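Long-range contact in flagellar hook-associated protein 2 (Helicobacter pylori, PDB 6IWY), which caps the tip of the growing flagellar filament, where it promotes flagellin polymerisation and keeps exported subunits from leaking away unpolymerised: residues L252-R257 / N309-L314. Residues are numbered along the deposited sequence; the frame is centred on the assembly and turned at random.
Sequences LLKSSR and NAEGKL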
ATOM      1  N   LEU A 252      15.314  -3.253   3.931  1.00 57.16           N
ATOM      2  CA  LEU A 252      15.733  -1.883   3.587  1.00 55.71           C
ATOM      3  C   LEU A 252      16.709  -1.732   2.414  1.00 52.74           C
ATOM      4  O   LEU A 252      16.566  -0.855   1.568  1.00 53.92           O
ATOM      5  CB  LEU A 252      16.392  -1.269   4.819  1.00 54.38           C
ATOM      6  CG  LEU A 252      16.908   0.151   4.688  1.00 55.47           C
ATOM      7  CD1 LEU A 252      15.723   1.083   4.657  1.00 59.30           C
ATOM      8  CD2 LEU A 252      17.851   0.475   5.834  1.00 54.85           C
ATOM      9  N   LEU A 253      17.751  -2.536   2.413  1.00 48.91           N
ATOM     10  CA  LEU A 253      18.811  -2.395   1.439  1.00 46.74           C
ATOM     11  C   LEU A 253      19.216  -3.771   1.022  1.00 45.74           C
ATOM     12  O   LEU A 253      19.385  -4.651   1.832  1.00 43.90           O
ATOM     13  CB  LEU A 253      20.007  -1.640   2.025  1.00 44.63           C
ATOM     14  CG  LEU A 253      21.262  -1.494   1.142  1.00 45.38           C
ATOM     15  CD1 LEU A 253      20.918  -1.036  -0.295  1.00 47.92           C
ATOM     16  CD2 LEU A 253      22.311  -0.531   1.780  1.00 46.06           C
ATOM     17  N   LYS A 254      19.372  -3.953  -0.272  1.00 47.65           N
ATOM     18  CA  LYS A 254      19.808  -5.228  -0.819  1.00 48.19           C
ATOM     19  C   LYS A 254      20.838  -4.876  -1.849  1.00 46.90           C
ATOM     20  O   LYS A 254      20.551  -4.061  -2.686  1.00 47.77           O
ATOM     21  CB  LYS A 254      18.604  -5.967  -1.430  1.00 51.92           C
ATOM     22  CG  LYS A 254      18.955  -7.049  -2.477  1.00 55.93           C
ATOM     23  CD  LYS A 254      17.967  -8.212  -2.452  1.00 61.78           C
ATOM     24  CE  LYS A 254      17.630  -8.703  -3.837  1.00 68.28           C
ATOM     25  NZ  LYS A 254      16.769  -7.716  -4.519  1.00 71.17           N
ATOM     26  N   SER A 255      22.023  -5.464  -1.776  1.00 46.00           N
ATOM     27  CA  SER A 255      23.056  -5.206  -2.786  1.00 47.38           C
ATOM     28  C   SER A 255      22.542  -5.406  -4.199  1.00 50.53           C
ATOM     29  O   SER A 255      21.646  -6.220  -4.435  1.00 52.78           O
ATOM     30  CB  SER A 255      24.227  -6.153  -2.639  1.00 47.85           C
ATOM     31  OG  SER A 255      24.517  -6.329  -1.286  1.00 48.74           O
ATOM     32  N   SER A 256      23.123  -4.664  -5.134  1.00 51.14           N
ATOM     33  CA  SER A 256      22.821  -4.858  -6.563  1.00 55.56           C
ATOM     34  C   SER A 256      23.414  -6.136  -7.119  1.00 57.64           C
ATOM     35  O   SER A 256      22.941  -6.652  -8.101  1.00 62.21           O
ATOM     36  CB  SER A 256      23.369  -3.710  -7.389  1.00 55.61           C
ATOM     37  OG  SER A 256      22.485  -2.614  -7.333  1.00 59.61           O
ATOM     38  N   ARG A 257      24.475  -6.606  -6.486  1.00 55.64           N
ATOM     39  CA  ARG A 257      25.286  -7.680  -6.988  1.00 58.69           C
ATOM     40  C   ARG A 257      25.722  -8.524  -5.801  1.00 57.24           C
ATOM     41  O   ARG A 257      25.800  -8.027  -4.693  1.00 54.12           O
ATOM     42  CB  ARG A 257      26.530  -7.088  -7.635  1.00 59.27           C
ATOM     43  CG  ARG A 257      26.288  -6.189  -8.871  1.00 61.74           C
ATOM     44  CD  ARG A 257      25.698  -6.952 -10.066  1.00 67.95           C
ATOM     45  NE  ARG A 257      26.441  -6.665 -11.298  1.00 71.15           N
ATOM     46  CZ  ARG A 257      26.995  -7.573 -12.101  1.00 76.13           C
ATOM     47  NH1 ARG A 257      26.896  -8.883 -11.882  1.00 79.58           N
ATOM     48  NH2 ARG A 257      27.651  -7.156 -13.156  1.00 79.28           N
ATOM     49  N   ASN A 309      20.677 -13.569   1.480  1.00 60.81           N
ATOM     50  CA  ASN A 309      19.528 -13.902   0.637  1.00 65.44           C
ATOM     51  C   ASN A 309      19.591 -15.262  -0.034  1.00 71.71           C
ATOM     52  O   ASN A 309      20.667 -15.833  -0.190  1.00 73.58           O
ATOM     53  CB  ASN A 309      19.546 -12.875  -0.525  1.00 64.90           C
ATOM     54  CG  ASN A 309      18.196 -12.306  -0.833  1.00 67.72           C
ATOM     55  OD1 ASN A 309      17.218 -12.509  -0.076  1.00 73.09           O
ATOM     56  ND2 ASN A 309      18.124 -11.554  -1.939  1.00 65.38           N
ATOM     57  N   ALA A 310      18.444 -15.743  -0.502  1.00 76.45           N
ATOM     58  CA  ALA A 310      18.407 -16.978  -1.299  1.00 84.32           C
ATOM     59  C   ALA A 310      19.177 -16.852  -2.625  1.00 86.18           C
ATOM     60  O   ALA A 310      19.573 -17.849  -3.198  1.00 92.56           O
ATOM     61  CB  ALA A 310      16.980 -17.376  -1.569  1.00 89.89           C
ATOM     62  N   GLU A 311      19.363 -15.624  -3.103  1.00 81.40           N
ATOM     63  CA  GLU A 311      20.239 -15.321  -4.234  1.00 82.09           C
ATOM     64  C   GLU A 311      21.712 -15.069  -3.834  1.00 77.43           C
ATOM     65  O   GLU A 311      22.521 -14.720  -4.689  1.00 76.74           O
ATOM     66  CB  GLU A 311      19.766 -14.037  -4.932  1.00 79.97           C
ATOM     67  CG  GLU A 311      18.303 -13.965  -5.357  1.00 85.27           C
ATOM     68  CD  GLU A 311      18.001 -12.657  -6.116  1.00 85.86           C
ATOM     69  OE1 GLU A 311      18.231 -11.552  -5.536  1.00 79.62           O
ATOM     70  OE2 GLU A 311      17.543 -12.746  -7.292  1.00 91.75           O
ATOM     71  N   GLY A 312      22.044 -15.191  -2.547  1.00 73.68           N
ATOM     72  CA  GLY A 312      23.408 -14.932  -2.055  1.00 70.07           C
ATOM     73  C   GLY A 312      23.755 -13.464  -1.831  1.00 63.03           C
ATOM     74  O   GLY A 312      24.923 -13.112  -1.651  1.00 61.40           O
ATOM     75  N   LYS A 313      22.753 -12.593  -1.821  1.00 59.45           N
ATOM     76  CA  LYS A 313      23.010 -11.150  -1.709  1.00 53.48           C
ATOM     77  C   LYS A 313      22.933 -10.594  -0.259  1.00 49.28           C
ATOM     78  O   LYS A 313      22.136 -11.047   0.568  1.00 49.43           O
ATOM     79  CB  LYS A 313      22.081 -10.387  -2.662  1.00 53.45           C
ATOM     80  CG  LYS A 313      22.500 -10.558  -4.120  1.00 56.23           C
ATOM     81  CD  LYS A 313      21.607  -9.803  -5.092  1.00 57.75           C
ATOM     82  CE  LYS A 313      22.165  -9.917  -6.510  1.00 62.41           C
ATOM     83  NZ  LYS A 313      21.290  -9.399  -7.613  1.00 67.12           N
ATOM     84  N   LEU A 314      23.798  -9.626   0.032  1.00 45.51           N
ATOM     85  CA  LEU A 314      23.787  -8.923   1.308  1.00 41.97           C
ATOM     86  C   LEU A 314      22.497  -8.131   1.433  1.00 40.02           C
ATOM     87  O   LEU A 314      22.186  -7.315   0.557  1.00 40.31           O
ATOM     88  CB  LEU A 314      24.966  -7.965   1.375  1.00 40.00           C
ATOM     89  CG  LEU A 314      25.202  -7.232   2.681  1.00 40.58           C
ATOM     90  CD1 LEU A 314      25.518  -8.222   3.793  1.00 39.89           C
ATOM     91  CD2 LEU A 314      26.366  -6.210   2.492  1.00 39.92           C
TER
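N309 meets K254 where a beta hairpin turns beside the edge strand 253-254 of a three-stranded antiparallel sheet. The hairpin joins strands 304-308 and 314-318, and it lies within the flagellin hook IN motif of this cap protein fragment. A type I turn runs from N309 to G312, closed by G312 N to N309 O at 2.8 Å. The amide ND2 of N309 lies against the aliphatic part of K254, 3.4 Å from CD, the two side chains crossing at about a right angle.

E311 crosses the same lysine farther along. Its OE1 touches CE, but NZ of K254 stands 4.2 Å from OE1, so the opposite charges are near each other without forming a salt bridge. Bends about CB–CG, CG–CD and CD–CE in the K254 chain bring CD and CE over the turn.

G312 completes the turn with a positive phi, and K313 then runs out extended alongside the 255-257 backbone. Its CD rests on the carbonyl oxygen of S255, and NZ donates a hydrogen bond to S256 O at 3.2 Å, coming from above the carbonyl plane. CE also packs near CA of R257, while T258 touches the lysine from beyond the contact.

L314 begins the central strand, and the sheet pairing continues at L253 with I316. The carbonyl oxygen of L314 is gripped twice by S255. Backbone N donates an almost straight bond of 3.0 Å (168° at the hydrogen). OG, swung beside its own backbone N (chi1 -41°), donates a second at 3.1 Å, tilted 17° from the carbonyl plane.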